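Local coordinates for protein type I site-specific restriction-modification system, R (Restriction) subunit (PDB 3H1T) that probably acts as the ATP-dependent, DNA-translocating and DNA-cleaving subunit of a type I restriction enzyme, seen here as a fragment lacking the C-terminal part, at residues A[77-82]-A[112-117]; A[105-110]-A[117-122]; A[409-414]-A[524-529]; A[443-448]-A[537-542]. All coordinates share one frame; numbering follows the deposited sequence.

Contact 1 of 4, residues A[77-82]-A[112-117]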
loop_
_atom_site.group_PDB
_atom_site.type_symbol
_atom_site.label_atom_id
_atom_site.label_comp_id
_atom_site.label_asym_id
_atom_site.label_seq_id
_atom_site.Cartn_x
_atom_site.Cartn_y
_atom_site.Cartn_z
ATOM N N ASP A 77 -1.665 20.977 -13.067
ATOM C CA ASP A 77 -1.390 22.406 -13.192
ATOM C C ASP A 77 -1.685 23.152 -11.894
ATOM O O ASP A 77 -0.844 23.904 -11.410
ATOM C CB ASP A 77 -2.183 23.016 -14.344
ATOM C CG ASP A 77 -1.750 22.480 -15.683
ATOM O OD1 ASP A 77 -0.553 22.162 -15.823
ATOM O OD2 ASP A 77 -2.589 22.389 -16.598
ATOM N N TYR A 78 -2.872 22.944 -11.332
ATOM C CA TYR A 78 -3.240 23.581 -10.083
ATOM C C TYR A 78 -4.029 22.633 -9.213
ATOM O O TYR A 78 -4.814 21.829 -9.698
ATOM C CB TYR A 78 -4.106 24.822 -10.283
ATOM C CG TYR A 78 -3.492 25.965 -11.055
ATOM C CD1 TYR A 78 -3.576 26.016 -12.448
ATOM C CD2 TYR A 78 -2.931 27.046 -10.389
ATOM C CE1 TYR A 78 -3.129 27.118 -13.154
ATOM C CE2 TYR A 78 -2.484 28.159 -11.090
ATOM C CZ TYR A 78 -2.594 28.185 -12.480
ATOM O OH TYR A 78 -2.220 29.285 -13.219
ATOM N N LEU A 79 -3.813 22.750 -7.912
ATOM C CA LEU A 79 -4.512 21.952 -6.939
ATOM C C LEU A 79 -5.116 23.028 -6.054
ATOM O O LEU A 79 -4.413 23.930 -5.605
ATOM C CB LEU A 79 -3.525 21.077 -6.167
ATOM C CG LEU A 79 -3.950 19.835 -5.362
ATOM C CD1 LEU A 79 -3.689 20.080 -3.896
ATOM C CD2 LEU A 79 -5.404 19.482 -5.611
ATOM N N LEU A 80 -6.419 22.961 -5.819
ATOM C CA LEU A 80 -7.071 23.961 -4.990
ATOM C C LEU A 80 -7.361 23.332 -3.649
ATOM O O LEU A 80 -8.135 22.394 -3.563
ATOM C CB LEU A 80 -8.357 24.432 -5.659
ATOM C CG LEU A 80 -8.158 24.939 -7.089
ATOM C CD1 LEU A 80 -9.486 25.418 -7.620
ATOM C CD2 LEU A 80 -7.154 26.070 -7.141
ATOM N N LYS A 81 -6.724 23.837 -2.599
ATOM C CA LYS A 81 -6.927 23.285 -1.270
ATOM C C LYS A 81 -7.859 24.160 -0.458
ATOM O O LYS A 81 -7.653 25.369 -0.351
ATOM C CB LYS A 81 -5.575 23.115 -0.545
ATOM C CG LYS A 81 -4.585 22.238 -1.310
ATOM C CD LYS A 81 -3.534 21.590 -0.420
ATOM C CE LYS A 81 -2.484 22.558 0.068
ATOM N NZ LYS A 81 -1.253 21.813 0.447
ATOM N N TYR A 82 -8.912 23.554 0.080
ATOM C CA TYR A 82 -9.848 24.305 0.900
ATOM C C TYR A 82 -9.101 24.699 2.167
ATOM O O TYR A 82 -9.200 25.821 2.663
ATOM C CB TYR A 82 -11.046 23.455 1.281
ATOM C CG TYR A 82 -11.956 24.205 2.205
ATOM C CD1 TYR A 82 -12.579 25.378 1.783
ATOM C CD2 TYR A 82 -12.177 23.766 3.506
ATOM C CE1 TYR A 82 -13.408 26.095 2.634
ATOM C CE2 TYR A 82 -13.001 24.475 4.367
ATOM C CZ TYR A 82 -13.616 25.638 3.926
ATOM O OH TYR A 82 -14.442 26.336 4.775
ATOM N N GLU A 112 -10.258 12.181 -10.393
ATOM C CA GLU A 112 -10.512 10.792 -10.042
ATOM C C GLU A 112 -9.292 10.178 -9.329
ATOM O O GLU A 112 -9.449 9.464 -8.342
ATOM C CB GLU A 112 -10.887 10.006 -11.307
ATOM C CG GLU A 112 -12.314 10.305 -11.789
ATOM C CD GLU A 112 -12.511 10.173 -13.299
ATOM O OE1 GLU A 112 -11.691 9.500 -13.955
ATOM O OE2 GLU A 112 -13.493 10.736 -13.831
ATOM N N ILE A 113 -8.079 10.463 -9.794
ATOM C CA ILE A 113 -6.889 9.917 -9.146
ATOM C C ILE A 113 -6.617 10.508 -7.754
ATOM O O ILE A 113 -6.179 9.805 -6.857
ATOM C CB ILE A 113 -5.628 10.153 -10.014
ATOM C CG1 ILE A 113 -5.625 9.207 -11.212
ATOM C CG2 ILE A 113 -4.363 9.927 -9.194
ATOM C CD1 ILE A 113 -4.566 9.564 -12.252
ATOM N N LEU A 114 -6.871 11.802 -7.593
ATOM C CA LEU A 114 -6.645 12.494 -6.331
ATOM C C LEU A 114 -7.860 12.450 -5.407
ATOM O O LEU A 114 -7.836 13.024 -4.322
ATOM C CB LEU A 114 -6.260 13.946 -6.606
ATOM C CG LEU A 114 -4.999 14.227 -7.426
ATOM C CD1 LEU A 114 -5.015 15.675 -7.861
ATOM C CD2 LEU A 114 -3.748 13.922 -6.615
ATOM N N GLY A 115 -8.924 11.788 -5.834
ATOM C CA GLY A 115 -10.110 11.704 -5.003
ATOM C C GLY A 115 -10.882 12.996 -4.822
ATOM O O GLY A 115 -11.471 13.221 -3.757
ATOM N N LEU A 116 -10.899 13.842 -5.848
ATOM C CA LEU A 116 -11.589 15.126 -5.756
ATOM C C LEU A 116 -12.928 15.087 -6.467
ATOM O O LEU A 116 -13.138 14.272 -7.364
ATOM C CB LEU A 116 -10.738 16.240 -6.359
ATOM C CG LEU A 116 -9.300 16.198 -5.816
ATOM C CD1 LEU A 116 -8.502 17.333 -6.414
ATOM C CD2 LEU A 116 -9.278 16.274 -4.286
ATOM N N LYS A 117 -13.831 15.970 -6.050
ATOM C CA LYS A 117 -15.179 16.061 -6.604
ATOM C C LYS A 117 -15.371 17.234 -7.555
ATOM O O LYS A 117 -16.466 17.421 -8.078
ATOM C CB LYS A 117 -16.193 16.206 -5.466
ATOM C CG LYS A 117 -17.031 14.981 -5.163
ATOM C CD LYS A 117 -16.205 13.850 -4.574
ATOM C CE LYS A 117 -17.091 12.662 -4.171
ATOM N NZ LYS A 117 -16.915 11.469 -5.049
#

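Contact 2 of 4, residues A[105-110]-A[117-122]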
loop_
_atom_site.group_PDB
_atom_site.type_symbol
_atom_site.label_atom_id
_atom_site.label_comp_id
_atom_site.label_asym_id
_atom_site.label_seq_id
_atom_site.Cartn_x
_atom_site.Cartn_y
_atom_site.Cartn_z
ATOM N N GLN A 105 -11.239 15.971 -20.028
ATOM C CA GLN A 105 -11.020 14.591 -19.623
ATOM C C GLN A 105 -9.710 14.457 -18.849
ATOM O O GLN A 105 -9.624 13.655 -17.930
ATOM C CB GLN A 105 -11.123 13.632 -20.837
ATOM C CG GLN A 105 -12.604 13.194 -21.095
ATOM C CD GLN A 105 -12.848 12.319 -22.348
ATOM O OE1 GLN A 105 -13.992 11.961 -22.652
ATOM N NE2 GLN A 105 -11.781 11.974 -23.065
ATOM N N GLN A 106 -8.708 15.263 -19.182
ATOM C CA GLN A 106 -7.445 15.205 -18.443
ATOM C C GLN A 106 -7.632 15.694 -17.003
ATOM O O GLN A 106 -7.041 15.159 -16.070
ATOM C CB GLN A 106 -6.367 16.056 -19.129
ATOM C CG GLN A 106 -5.028 16.091 -18.367
ATOM C CD GLN A 106 -4.412 14.708 -18.174
ATOM O OE1 GLN A 106 -3.981 14.066 -19.137
ATOM N NE2 GLN A 106 -4.379 14.240 -16.927
ATOM N N ALA A 107 -8.445 16.730 -16.835
ATOM C CA ALA A 107 -8.709 17.281 -15.514
ATOM C C ALA A 107 -9.559 16.311 -14.706
ATOM O O ALA A 107 -9.361 16.158 -13.506
ATOM C CB ALA A 107 -9.414 18.624 -15.631
ATOM N N LYS A 108 -10.513 15.665 -15.369
ATOM C CA LYS A 108 -11.378 14.689 -14.709
ATOM C C LYS A 108 -10.538 13.498 -14.233
ATOM O O LYS A 108 -10.776 12.935 -13.172
ATOM C CB LYS A 108 -12.468 14.195 -15.674
ATOM C CG LYS A 108 -13.616 15.177 -15.872
ATOM C CD LYS A 108 -14.654 14.699 -16.881
ATOM C CE LYS A 108 -15.125 13.275 -16.616
ATOM N NZ LYS A 108 -16.506 13.033 -17.123
ATOM N N ASP A 109 -9.539 13.133 -15.031
ATOM C CA ASP A 109 -8.664 12.017 -14.700
ATOM C C ASP A 109 -7.837 12.292 -13.444
ATOM O O ASP A 109 -7.569 11.375 -12.679
ATOM C CB ASP A 109 -7.733 11.699 -15.875
ATOM C CG ASP A 109 -7.329 10.232 -15.925
ATOM O OD1 ASP A 109 -8.181 9.379 -16.246
ATOM O OD2 ASP A 109 -6.150 9.931 -15.644
ATOM N N TYR A 110 -7.430 13.543 -13.237
ATOM C CA TYR A 110 -6.639 13.908 -12.062
ATOM C C TYR A 110 -7.535 13.973 -10.836
ATOM O O TYR A 110 -7.109 13.685 -9.714
ATOM C CB TYR A 110 -5.972 15.277 -12.242
ATOM C CG TYR A 110 -4.768 15.317 -13.154
ATOM C CD1 TYR A 110 -3.658 14.505 -12.921
ATOM C CD2 TYR A 110 -4.722 16.200 -14.227
ATOM C CE1 TYR A 110 -2.523 14.570 -13.744
ATOM C CE2 TYR A 110 -3.599 16.278 -15.054
ATOM C CZ TYR A 110 -2.502 15.458 -14.806
ATOM O OH TYR A 110 -1.406 15.520 -15.639
ATOM N N LYS A 117 -13.831 15.970 -6.050
ATOM C CA LYS A 117 -15.179 16.061 -6.604
ATOM C C LYS A 117 -15.371 17.234 -7.555
ATOM O O LYS A 117 -16.466 17.421 -8.078
ATOM C CB LYS A 117 -16.193 16.206 -5.466
ATOM C CG LYS A 117 -17.031 14.981 -5.163
ATOM C CD LYS A 117 -16.205 13.850 -4.574
ATOM C CE LYS A 117 -17.091 12.662 -4.171
ATOM N NZ LYS A 117 -16.915 11.469 -5.049
ATOM N N PHE A 118 -14.336 18.033 -7.778
ATOM C CA PHE A 118 -14.468 19.171 -8.680
ATOM C C PHE A 118 -13.305 19.261 -9.663
ATOM O O PHE A 118 -12.142 19.217 -9.274
ATOM C CB PHE A 118 -14.596 20.463 -7.865
ATOM C CG PHE A 118 -15.731 20.432 -6.885
ATOM C CD1 PHE A 118 -17.054 20.477 -7.325
ATOM C CD2 PHE A 118 -15.481 20.228 -5.526
ATOM C CE1 PHE A 118 -18.118 20.301 -6.431
ATOM C CE2 PHE A 118 -16.530 20.055 -4.618
ATOM C CZ PHE A 118 -17.855 20.087 -5.073
ATOM N N ALA A 119 -13.616 19.381 -10.944
ATOM C CA ALA A 119 -12.566 19.459 -11.944
ATOM C C ALA A 119 -12.781 20.618 -12.904
ATOM O O ALA A 119 -13.908 20.877 -13.318
ATOM C CB ALA A 119 -12.493 18.136 -12.723
ATOM N N TYR A 120 -11.704 21.309 -13.267
ATOM C CA TYR A 120 -11.796 22.455 -14.162
ATOM C C TYR A 120 -10.821 22.431 -15.317
ATOM O O TYR A 120 -9.686 22.014 -15.190
ATOM C CB TYR A 120 -11.569 23.742 -13.375
ATOM C CG TYR A 120 -12.531 23.887 -12.237
ATOM C CD1 TYR A 120 -13.796 24.440 -12.444
ATOM C CD2 TYR A 120 -12.220 23.379 -10.978
ATOM C CE1 TYR A 120 -14.734 24.478 -11.420
ATOM C CE2 TYR A 120 -13.148 23.402 -9.943
ATOM C CZ TYR A 120 -14.405 23.945 -10.170
ATOM O OH TYR A 120 -15.325 23.916 -9.160
ATOM N N SER A 121 -11.282 22.888 -16.461
ATOM C CA SER A 121 -10.442 22.996 -17.618
ATOM C C SER A 121 -10.578 24.466 -17.982
ATOM O O SER A 121 -11.686 25.000 -17.998
ATOM C CB SER A 121 -10.954 22.084 -18.727
ATOM O OG SER A 121 -10.125 22.208 -19.849
ATOM N N THR A 122 -9.465 25.133 -18.262
ATOM C CA THR A 122 -9.526 26.537 -18.596
ATOM C C THR A 122 -8.455 26.926 -19.581
ATOM O O THR A 122 -7.400 26.297 -19.637
ATOM C CB THR A 122 -9.350 27.403 -17.347
ATOM O OG1 THR A 122 -9.303 28.786 -17.725
ATOM C CG2 THR A 122 -8.057 27.026 -16.633
#

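Contact 3 of 4, residues A[409-414]-A[524-529]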
loop_
_atom_site.group_PDB
_atom_site.type_symbol
_atom_site.label_atom_id
_atom_site.label_comp_id
_atom_site.label_asym_id
_atom_site.label_seq_id
_atom_site.Cartn_x
_atom_site.Cartn_y
_atom_site.Cartn_z
ATOM N N THR A 409 -2.825 -33.695 -12.778
ATOM C CA THR A 409 -3.080 -32.668 -11.778
ATOM C C THR A 409 -3.369 -33.255 -10.393
ATOM O O THR A 409 -4.142 -34.208 -10.257
ATOM C CB THR A 409 -4.256 -31.787 -12.223
ATOM N N LYS A 410 -2.735 -32.690 -9.367
ATOM C CA LYS A 410 -2.936 -33.142 -7.994
ATOM C C LYS A 410 -2.531 -32.058 -7.000
ATOM O O LYS A 410 -2.419 -30.888 -7.367
ATOM C CB LYS A 410 -2.146 -34.428 -7.732
ATOM C CG LYS A 410 -2.884 -35.423 -6.842
ATOM C CD LYS A 410 -4.262 -35.729 -7.424
ATOM C CE LYS A 410 -4.869 -37.016 -6.870
ATOM N NZ LYS A 410 -6.125 -37.401 -7.597
ATOM N N ASP A 411 -2.290 -32.430 -5.747
ATOM C CA ASP A 411 -1.949 -31.424 -4.750
ATOM C C ASP A 411 -0.986 -31.922 -3.681
ATOM O O ASP A 411 -0.114 -31.182 -3.221
ATOM C CB ASP A 411 -3.240 -30.932 -4.096
ATOM C CG ASP A 411 -3.072 -29.613 -3.381
ATOM O OD1 ASP A 411 -2.737 -28.610 -4.046
ATOM O OD2 ASP A 411 -3.289 -29.578 -2.154
ATOM N N PHE A 412 -1.161 -33.173 -3.275
ATOM C CA PHE A 412 -0.307 -33.767 -2.264
ATOM C C PHE A 412 0.966 -34.296 -2.920
ATOM O O PHE A 412 1.995 -34.440 -2.265
ATOM C CB PHE A 412 -1.054 -34.885 -1.530
ATOM C CG PHE A 412 -2.373 -34.448 -0.932
ATOM C CD1 PHE A 412 -2.568 -33.133 -0.508
ATOM C CD2 PHE A 412 -3.410 -35.365 -0.756
ATOM C CE1 PHE A 412 -3.778 -32.737 0.084
ATOM C CE2 PHE A 412 -4.621 -34.982 -0.166
ATOM C CZ PHE A 412 -4.806 -33.667 0.255
ATOM N N GLU A 413 0.891 -34.573 -4.221
ATOM C CA GLU A 413 2.057 -35.053 -4.972
ATOM C C GLU A 413 2.852 -33.824 -5.377
ATOM O O GLU A 413 4.022 -33.903 -5.768
ATOM C CB GLU A 413 1.628 -35.792 -6.243
ATOM C CG GLU A 413 2.785 -36.444 -7.020
ATOM C CD GLU A 413 2.727 -36.169 -8.524
ATOM O OE1 GLU A 413 3.047 -35.034 -8.942
ATOM O OE2 GLU A 413 2.355 -37.088 -9.289
ATOM N N ARG A 414 2.174 -32.684 -5.311
ATOM C CA ARG A 414 2.765 -31.407 -5.663
ATOM C C ARG A 414 3.926 -31.154 -4.722
ATOM O O ARG A 414 5.024 -30.801 -5.151
ATOM C CB ARG A 414 1.736 -30.287 -5.517
ATOM C CG ARG A 414 1.942 -29.194 -6.521
ATOM C CD ARG A 414 1.672 -29.721 -7.921
ATOM N NE ARG A 414 0.414 -29.207 -8.458
ATOM C CZ ARG A 414 0.251 -27.964 -8.902
ATOM N NH1 ARG A 414 1.271 -27.112 -8.876
ATOM N NH2 ARG A 414 -0.926 -27.572 -9.374
ATOM N N ALA A 524 9.176 -22.116 -3.697
ATOM C CA ALA A 524 9.475 -23.544 -3.706
ATOM C C ALA A 524 8.442 -24.236 -2.851
ATOM O O ALA A 524 8.747 -25.160 -2.111
ATOM C CB ALA A 524 10.864 -23.806 -3.154
ATOM N N ARG A 525 7.207 -23.785 -2.974
ATOM C CA ARG A 525 6.135 -24.340 -2.182
ATOM C C ARG A 525 4.795 -24.225 -2.867
ATOM O O ARG A 525 4.634 -23.498 -3.843
ATOM C CB ARG A 525 6.057 -23.597 -0.853
ATOM C CG ARG A 525 5.512 -22.194 -1.007
ATOM C CD ARG A 525 5.480 -21.497 0.309
ATOM N NE ARG A 525 4.951 -22.387 1.330
ATOM C CZ ARG A 525 4.046 -22.028 2.225
ATOM N NH1 ARG A 525 3.570 -20.792 2.220
ATOM N NH2 ARG A 525 3.622 -22.901 3.122
ATOM N N VAL A 526 3.833 -24.949 -2.317
ATOM C CA VAL A 526 2.479 -24.933 -2.808
ATOM C C VAL A 526 1.814 -23.747 -2.139
ATOM O O VAL A 526 1.689 -23.710 -0.914
ATOM C CB VAL A 526 1.698 -26.217 -2.392
ATOM C CG1 VAL A 526 0.235 -26.101 -2.804
ATOM C CG2 VAL A 526 2.331 -27.443 -3.024
ATOM N N VAL A 527 1.440 -22.753 -2.932
ATOM C CA VAL A 527 0.736 -21.600 -2.392
ATOM C C VAL A 527 -0.731 -22.017 -2.463
ATOM O O VAL A 527 -1.235 -22.356 -3.539
ATOM C CB VAL A 527 0.970 -20.352 -3.249
ATOM C CG1 VAL A 527 0.060 -19.225 -2.786
ATOM C CG2 VAL A 527 2.414 -19.929 -3.149
ATOM N N ASN A 528 -1.416 -22.019 -1.327
ATOM C CA ASN A 528 -2.801 -22.450 -1.343
ATOM C C ASN A 528 -3.845 -21.345 -1.355
ATOM O O ASN A 528 -5.043 -21.634 -1.306
ATOM C CB ASN A 528 -3.089 -23.408 -0.177
ATOM C CG ASN A 528 -4.204 -24.413 -0.508
ATOM O OD1 ASN A 528 -5.402 -24.105 -0.411
ATOM N ND2 ASN A 528 -3.808 -25.615 -0.917
ATOM N N SER A 529 -3.415 -20.086 -1.432
ATOM C CA SER A 529 -4.377 -18.980 -1.471
ATOM C C SER A 529 -3.842 -17.699 -2.113
ATOM O O SER A 529 -2.641 -17.438 -2.119
ATOM C CB SER A 529 -4.911 -18.680 -0.060
ATOM O OG SER A 529 -4.038 -17.845 0.681
#

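Contact 4 of 4, residues A[443-448]-A[537-542]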
loop_
_atom_site.group_PDB
_atom_site.type_symbol
_atom_site.label_atom_id
_atom_site.label_comp_id
_atom_site.label_asym_id
_atom_site.label_seq_id
_atom_site.Cartn_x
_atom_site.Cartn_y
_atom_site.Cartn_z
ATOM N N ILE A 443 14.926 -14.495 -0.450
ATOM C CA ILE A 443 14.083 -15.240 0.487
ATOM C C ILE A 443 13.489 -16.421 -0.264
ATOM O O ILE A 443 12.902 -16.246 -1.325
ATOM C CB ILE A 443 12.904 -14.383 1.048
ATOM C CG1 ILE A 443 13.434 -13.161 1.800
ATOM C CG2 ILE A 443 12.078 -15.219 2.043
ATOM C CD1 ILE A 443 12.347 -12.211 2.252
ATOM N N VAL A 444 13.625 -17.628 0.271
ATOM C CA VAL A 444 13.085 -18.803 -0.408
ATOM C C VAL A 444 11.971 -19.442 0.400
ATOM O O VAL A 444 12.187 -19.910 1.512
ATOM C CB VAL A 444 14.199 -19.864 -0.670
ATOM C CG1 VAL A 444 13.642 -21.046 -1.489
ATOM C CG2 VAL A 444 15.349 -19.228 -1.404
ATOM N N PHE A 445 10.777 -19.459 -0.172
ATOM C CA PHE A 445 9.622 -20.020 0.506
ATOM C C PHE A 445 9.448 -21.503 0.217
ATOM O O PHE A 445 9.031 -21.897 -0.875
ATOM C CB PHE A 445 8.374 -19.246 0.102
ATOM C CG PHE A 445 8.347 -17.846 0.632
ATOM C CD1 PHE A 445 7.870 -17.586 1.910
ATOM C CD2 PHE A 445 8.872 -16.798 -0.116
ATOM C CE1 PHE A 445 7.920 -16.300 2.444
ATOM C CE2 PHE A 445 8.925 -15.505 0.409
ATOM C CZ PHE A 445 8.446 -15.258 1.695
ATOM N N CYS A 446 9.744 -22.324 1.219
ATOM C CA CYS A 446 9.660 -23.770 1.081
ATOM C C CYS A 446 8.362 -24.372 1.613
ATOM O O CYS A 446 7.533 -23.679 2.215
ATOM C CB CYS A 446 10.866 -24.403 1.774
ATOM S SG CYS A 446 12.449 -23.642 1.229
ATOM N N VAL A 447 8.194 -25.670 1.389
ATOM C CA VAL A 447 7.006 -26.414 1.805
ATOM C C VAL A 447 6.766 -26.478 3.316
ATOM O O VAL A 447 5.666 -26.202 3.776
ATOM C CB VAL A 447 7.053 -27.839 1.226
ATOM C CG1 VAL A 447 5.815 -28.611 1.633
ATOM C CG2 VAL A 447 7.168 -27.753 -0.297
ATOM N N ASP A 448 7.773 -26.878 4.082
ATOM C CA ASP A 448 7.650 -26.912 5.544
ATOM C C ASP A 448 9.007 -26.586 6.144
ATOM O O ASP A 448 9.982 -26.400 5.411
ATOM C CB ASP A 448 7.180 -28.280 6.049
ATOM C CG ASP A 448 7.735 -29.428 5.232
ATOM O OD1 ASP A 448 8.964 -29.464 4.969
ATOM O OD2 ASP A 448 6.924 -30.306 4.860
ATOM N N VAL A 537 4.782 -12.201 -2.702
ATOM C CA VAL A 537 5.243 -11.235 -3.698
ATOM C C VAL A 537 5.530 -9.851 -3.088
ATOM O O VAL A 537 6.414 -9.126 -3.547
ATOM C CB VAL A 537 4.201 -11.113 -4.850
ATOM C CG1 VAL A 537 4.593 -10.026 -5.825
ATOM C CG2 VAL A 537 4.115 -12.435 -5.590
ATOM N N GLY A 538 4.797 -9.506 -2.030
ATOM C CA GLY A 538 4.995 -8.234 -1.369
ATOM C C GLY A 538 6.259 -8.170 -0.529
ATOM O O GLY A 538 6.530 -7.156 0.119
ATOM N N ARG A 539 7.034 -9.247 -0.513
ATOM C CA ARG A 539 8.266 -9.239 0.255
ATOM C C ARG A 539 9.304 -8.411 -0.479
ATOM O O ARG A 539 10.252 -7.893 0.123
ATOM C CB ARG A 539 8.829 -10.652 0.442
ATOM C CG ARG A 539 8.080 -11.525 1.432
ATOM C CD ARG A 539 7.702 -10.738 2.672
ATOM N NE ARG A 539 6.318 -10.281 2.591
ATOM C CZ ARG A 539 5.772 -9.376 3.396
ATOM N NH1 ARG A 539 6.488 -8.813 4.356
ATOM N NH2 ARG A 539 4.500 -9.034 3.241
ATOM N N GLY A 540 9.131 -8.294 -1.789
ATOM C CA GLY A 540 10.095 -7.544 -2.568
ATOM C C GLY A 540 9.658 -6.252 -3.222
ATOM O O GLY A 540 10.476 -5.618 -3.874
ATOM N N THR A 541 8.406 -5.840 -3.042
ATOM C CA THR A 541 7.909 -4.620 -3.683
ATOM C C THR A 541 8.348 -3.299 -3.071
ATOM O O THR A 541 8.060 -2.238 -3.618
ATOM C CB THR A 541 6.371 -4.592 -3.736
ATOM O OG1 THR A 541 5.860 -4.648 -2.398
ATOM C CG2 THR A 541 5.828 -5.777 -4.546
ATOM N N ARG A 542 9.022 -3.350 -1.932
ATOM C CA ARG A 542 9.480 -2.135 -1.271
ATOM C C ARG A 542 10.663 -1.502 -2.028
ATOM O O ARG A 542 11.558 -2.207 -2.496
ATOM C CB ARG A 542 9.881 -2.485 0.161
ATOM C CG ARG A 542 9.893 -1.321 1.120
ATOM C CD ARG A 542 8.580 -1.224 1.874
ATOM N NE ARG A 542 8.773 -0.785 3.254
ATOM C CZ ARG A 542 9.234 0.413 3.600
ATOM N NH1 ARG A 542 9.554 1.304 2.668
ATOM N NH2 ARG A 542 9.377 0.724 4.883
#

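Contact 1 of 4, residues A[77-82]-A[112-117]
A chi1 of -162° sets CG of L79 trans to its own backbone N and beside the carbonyl carbon, which carries CD2 off the strand toward L114 and L116. L116 makes the other choice: its CG stands beside the backbone N, chi1 -49°, and CD1 comes up to meet the strand. The two leucines cross at about a right angle, with L79 CD2 3.9 Å from L116 CD1. L114 adds a looser touch, its CD1 4.4 Å from the same L79 CD2, so a single methyl faces both leucines at the helix end. Between them G115, at a positive phi of 69°, closes helix 104-114 with a Schellman motif and turns the chain toward strand 118-122. The contact lies within the N-terminal domain, probably the nuclease domain, where the helix packs on a mixed sheet; D77 and E92, close together on neighbouring strands 75-81 and 86-93, fit the acidic positions of the PD-(D/E)XK signature, as in related HsdR subunits. All three leucines are buried. T51 and P87 also touch L79, V90 lies against L116, and F56 against L114, while Y78 projects from the strand onto helix 26-40.

Contact 2 of 4, residues A[105-110]-A[117-122]
A107 and A119 bring helix 104-114 down onto strand 118-122, the last two elements of a beta-alpha-beta unit that starts with strand 86-93. The short helix and strand segments run nearly antiparallel, at 151°, with their axes only 7.1 Å apart at the closest, a spacing that the two small alanine side chains allow. The apolar part is a meeting of methyls: A107 CB lies 4.3 Å from A119 CB. K108 joins with its aliphatic root, CG standing 4.5 Å from A119 CB, before the chain leads away from the strand and its charged end makes a cation-pi contact with F130.

The closest approaches are between methyl and backbone. A119 CB sits 3.8 Å from A107 O and 4.1 Å from K108 N. Polar bonds belong to the surroundings: the backbone of Y120 pairs with V90 and E92 of strand 86-93, that of A119 with F130, and S121 OG bonds to V100 O. F118 and Y120 project away from the helix and pack on L149 of helix 146-157, and Y120 OH bonds to E129 OE2. In the tightest touch of all, A107 CB rests against the carbonyl of Y120, 3.4 Å from its O.

Contact 3 of 4, residues A[409-414]-A[524-529]
V526 loses the most surface here, its two methyls splitting between two partners on 409-414. With chi1 at 174°, CG1 is anti to the backbone N and turns to D411, while CG2, beside that N, turns to R414. The R414 contact is aliphatic: V526 CG2 lies 3.8 Å from R414 CB and nearly as close to R414 CG, the side chains crossing at about a right angle. Past CG the arginine bends at chi2 and chi3, folding back so that NE makes a weak bond to K410 O, 3.5 Å, while NH1 bonds to S560 OG. The loop 524-529 belongs to the second RecA-like domain of the helicase motor, linking strand 518-524 to helix 530-537, whose N-cap is S529; helix 412-420 lies over it, with V415 and L418 also touching V526. D411, three residues after an unmodelled break in the chain, reaches across at the surface with its carboxylate. OD1 stands 4.1 Å from V526 CG1, and OD2 is 4.2 Å from N528 ND2, too far for a hydrogen bond, with the carboxylate and amide planes 77° apart. R525 points the other way and forms a salt bridge with E532.

Contact 4 of 4, residues A[443-448]-A[537-542]
The F445 ring receives R539 at its edge: R539 CG lies near the ring plane, 3.8 Å from F445 CZ and 4.2 Å from F445 CE2. The guanidinium plane stands 83° from that of the ring, so the two flat groups are not stacked, and the touch is made by the methylene part of the arginine. R539 belongs to the Q-x-x-G-R-x-x-R sequence of helicase motif VI, which runs from Q535 to R542 in the second RecA-like domain; strand 441-446 lies in the parallel part of that domain's sheet. I443, two residues before F445 and pointing to the same side of the strand, adds the second touch, its CD1 4.3 Å from R539 CB.

CG of R539 lies across the CA-CB bond from the carbonyl carbon, chi1 -74°, and the chain then bends at chi2 and chi3, turning the head group aside from the ring. There NE bonds to Q535 O, one helical turn back along the chain, and NH1 makes a weak bond to V513 O. The side chain also meets T207 of the Walker A loop in the first RecA-like domain, consistent with the place of motif VI arginines at the ATP cleft in superfamily 2 helicases. R539 is the third residue of a type I turn from V537 to G540, closed by a weak bond of 3.3 Å from G540 N to V537 O.

In the fold
The contacts fall into two groups at opposite sides of the chain's centre. Contacts 1 and 2, with centres 8 Å apart, share K117 and helix 104-114 and pack that helix onto the sheet of the N-terminal, probably nuclease, domain. Contacts 3 and 4, centres 16 Å apart, belong to the second RecA-like domain and touch directly: A524 N approaches F445 O at 2.8 Å, a probable hydrogen bond between adjacent strands. Helix 530-537 joins the loop of contact 3 to the motif VI turn of contact 4, which faces the probable ATP cleft. Between the groups the centres of contacts 1 and 4 are 37 Å apart, those of contacts 2 and 3 48 Å.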